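Local coordinates for irisin (PDB 4LSD), which forms a fibronectin type III dimer and acts as a myokine hormone, probably inducing browning of white fat and mediating benefits of exercise, at residues S37-K40 against K41-M45. Sequence-based numbering, arbitrary orientation.
Sequences SQQK and KDVRM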
ATOM      1  N   SER A  37       5.049   6.095  -3.622  1.00 44.20           N
ATOM      2  CA  SER A  37       4.135   7.203  -3.322  1.00 43.42           C
ATOM      3  C   SER A  37       3.237   7.331  -4.516  1.00 39.89           C
ATOM      4  O   SER A  37       3.692   7.258  -5.657  1.00 40.89           O
ATOM      5  CB  SER A  37       4.851   8.546  -3.175  1.00 45.56           C
ATOM      6  OG  SER A  37       5.792   8.533  -2.128  1.00 64.66           O
ATOM      7  N   GLN A  38       1.961   7.549  -4.252  1.00 37.10           N
ATOM      8  CA  GLN A  38       0.992   7.697  -5.319  1.00 37.51           C
ATOM      9  C   GLN A  38       0.056   8.852  -5.027  1.00 43.26           C
ATOM     10  O   GLN A  38      -0.461   8.982  -3.920  1.00 42.31           O
ATOM     11  CB  GLN A  38       0.171   6.417  -5.460  1.00 36.10           C
ATOM     12  CG  GLN A  38      -1.057   6.566  -6.352  1.00 39.71           C
ATOM     13  CD  GLN A  38      -2.074   5.460  -6.131  1.00 48.23           C
ATOM     14  OE1 GLN A  38      -1.757   4.270  -6.225  1.00 49.25           O
ATOM     15  NE2 GLN A  38      -3.309   5.849  -5.836  1.00 49.61           N
ATOM     16  N   GLN A  39      -0.147   9.705  -6.018  1.00 43.26           N
ATOM     17  CA  GLN A  39      -1.070  10.815  -5.873  1.00 45.65           C
ATOM     18  C   GLN A  39      -1.525  11.221  -7.261  1.00 45.81           C
ATOM     19  O   GLN A  39      -0.801  11.037  -8.238  1.00 45.98           O
ATOM     20  CB  GLN A  39      -0.425  11.997  -5.134  1.00 45.08           C
ATOM     21  CG  GLN A  39       0.880  12.451  -5.690  1.00 48.52           C
ATOM     22  CD  GLN A  39       1.463  13.624  -4.914  1.00 53.90           C
ATOM     23  OE1 GLN A  39       2.003  13.461  -3.816  1.00 52.73           O
ATOM     24  NE2 GLN A  39       1.350  14.816  -5.483  1.00 53.43           N
ATOM     25  N   LYS A  40      -2.747  11.727  -7.353  1.00 47.31           N
ATOM     26  CA  LYS A  40      -3.269  12.160  -8.638  1.00 47.96           C
ATOM     27  C   LYS A  40      -2.552  13.444  -9.027  1.00 52.59           C
ATOM     28  O   LYS A  40      -2.027  14.159  -8.157  1.00 45.06           O
ATOM     29  CB  LYS A  40      -4.761  12.451  -8.548  1.00 50.40           C
ATOM     30  CG  LYS A  40      -5.630  11.281  -8.171  1.00 54.81           C
ATOM     31  CD  LYS A  40      -7.094  11.666  -8.299  1.00 57.72           C
ATOM     32  CE  LYS A  40      -8.006  10.621  -7.689  1.00 61.03           C
ATOM     33  NZ  LYS A  40      -9.409  11.123  -7.614  1.00 62.47           N
ATOM     34  N   LYS A  41      -2.544  13.731 -10.329  1.00 55.14           N
ATOM     35  CA  LYS A  41      -1.930  14.942 -10.849  1.00 57.42           C
ATOM     36  C   LYS A  41      -2.609  16.064 -10.045  1.00 55.89           C
ATOM     37  O   LYS A  41      -1.956  16.988  -9.573  1.00 57.77           O
ATOM     38  CB  LYS A  41      -2.230  15.075 -12.347  1.00 63.36           C
ATOM     39  CG  LYS A  41      -1.558  16.248 -13.020  1.00 67.92           C
ATOM     40  CD  LYS A  41      -2.126  16.461 -14.410  1.00 74.82           C
ATOM     41  CE  LYS A  41      -1.644  17.768 -15.013  1.00 78.26           C
ATOM     42  NZ  LYS A  41      -0.160  17.828 -15.078  1.00 80.22           N
ATOM     43  N   ASP A  42      -3.927  15.968  -9.891  1.00 53.49           N
ATOM     44  CA  ASP A  42      -4.693  16.928  -9.096  1.00 59.99           C
ATOM     45  C   ASP A  42      -4.617  16.384  -7.666  1.00 60.40           C
ATOM     46  O   ASP A  42      -5.589  15.835  -7.147  1.00 58.06           O
ATOM     47  CB  ASP A  42      -6.157  16.953  -9.544  1.00 64.68           C
ATOM     48  CG  ASP A  42      -6.389  17.841 -10.728  1.00 74.07           C
ATOM     49  OD1 ASP A  42      -5.422  18.081 -11.479  1.00 75.49           O
ATOM     50  OD2 ASP A  42      -7.544  18.289 -10.906  1.00 76.85           O
ATOM     51  N   VAL A  43      -3.452  16.512  -7.041  1.00 56.66           N
ATOM     52  CA  VAL A  43      -3.261  15.977  -5.695  1.00 56.98           C
ATOM     53  C   VAL A  43      -4.345  16.252  -4.658  1.00 57.35           C
ATOM     54  O   VAL A  43      -4.907  17.337  -4.583  1.00 60.72           O
ATOM     55  CB  VAL A  43      -1.912  16.418  -5.087  1.00 57.07           C
ATOM     56  CG1 VAL A  43      -1.854  17.928  -4.927  1.00 57.65           C
ATOM     57  CG2 VAL A  43      -1.709  15.719  -3.739  1.00 51.03           C
ATOM     58  N   ARG A  44      -4.620  15.232  -3.860  1.00 58.03           N
ATOM     59  CA  ARG A  44      -5.609  15.299  -2.802  1.00 55.95           C
ATOM     60  C   ARG A  44      -5.330  14.129  -1.865  1.00 50.54           C
ATOM     61  O   ARG A  44      -4.766  14.310  -0.788  1.00 44.85           O
ATOM     62  CB  ARG A  44      -7.020  15.195  -3.389  1.00 62.81           C
ATOM     63  CG  ARG A  44      -8.117  15.421  -2.374  1.00 64.87           C
ATOM     64  CD  ARG A  44      -9.214  16.312  -2.936  1.00 67.96           C
ATOM     65  NE  ARG A  44      -8.953  17.741  -2.728  1.00 72.25           N
ATOM     66  CZ  ARG A  44      -8.316  18.545  -3.580  1.00 73.54           C
ATOM     67  NH1 ARG A  44      -7.850  18.088  -4.737  1.00 70.58           N
ATOM     68  NH2 ARG A  44      -8.156  19.827  -3.273  1.00 74.10           N
HETATM   69  N   MSE A  45      -5.707  12.933  -2.310  1.00 48.12           N
HETATM   70  CA  MSE A  45      -5.510  11.694  -1.563  1.00 43.48           C
HETATM   71  C   MSE A  45      -4.067  11.252  -1.841  1.00 44.30           C
HETATM   72  O   MSE A  45      -3.630  11.260  -2.995  1.00 43.51           O
HETATM   73  CB  MSE A  45      -6.516  10.646  -2.078  1.00 47.16           C
HETATM   74  CG  MSE A  45      -6.686   9.375  -1.228  1.00 57.76           C
HETATM   75 SE   MSE A  45      -5.432   7.922  -1.528  1.00 71.46          SE
HETATM   76  CE  MSE A  45      -4.395   8.204   0.010  1.00 56.10           C
TER
HETATM   77  O   HOH W   1      -3.784   8.814  -4.778  1.00 41.09           O
HETATM   78  O   HOH W   2      -4.551  12.320  -5.101  1.00 48.53           O
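The side-chain amide of Gln39 is covered on one face by Val43, whose methyl CG2 stands almost directly over the nitrogen end, 3.6 Å from NE2. Val43 CB lies over the same face, farther off the perpendicular, and the contact is van der Waals packing of carbons on a flat group. A first torsion of 52° sets CG of Gln39 between its backbone N and carbonyl carbon, and the chain then runs extended alongside Val43, both side chains pointing the same way. The amide of Gln38 works through its N-H instead: water 1 lies near the amide plane, off NE2, which donates to it at 3.2 Å, and this water donates to Met45 O at 3.0 Å and weakly to Gln38 O. A second water bridges the backbone on the two sides of the loop, accepting from Lys40 N (2.9 Å) and Arg44 N (3.2 Å); its bond to Met45 O is doubtful, being too short. Solvent thus spans the loop's mouth, where Lys40 N and Met45 O stand 4.5 Å apart. At the far end the chain reverses through an inverse gamma turn centred on Asp42, closed by a weak bond from Val43 N to Lys41 O (3.0 Å). Gln39 also bonds through its backbone to Ile71, while Arg44 O accepts a hydrogen bond from Asn53 ND2 of the second subunit, whose Glu51 packs on Met45. The arrangement is the C-C' connection of a fibronectin type III domain, a water-bridged link between antiparallel strands 31-40 and 46-52, whose Arg44-Met45 end takes part in the dimer contact, with Arg47, required for dimerization, close by.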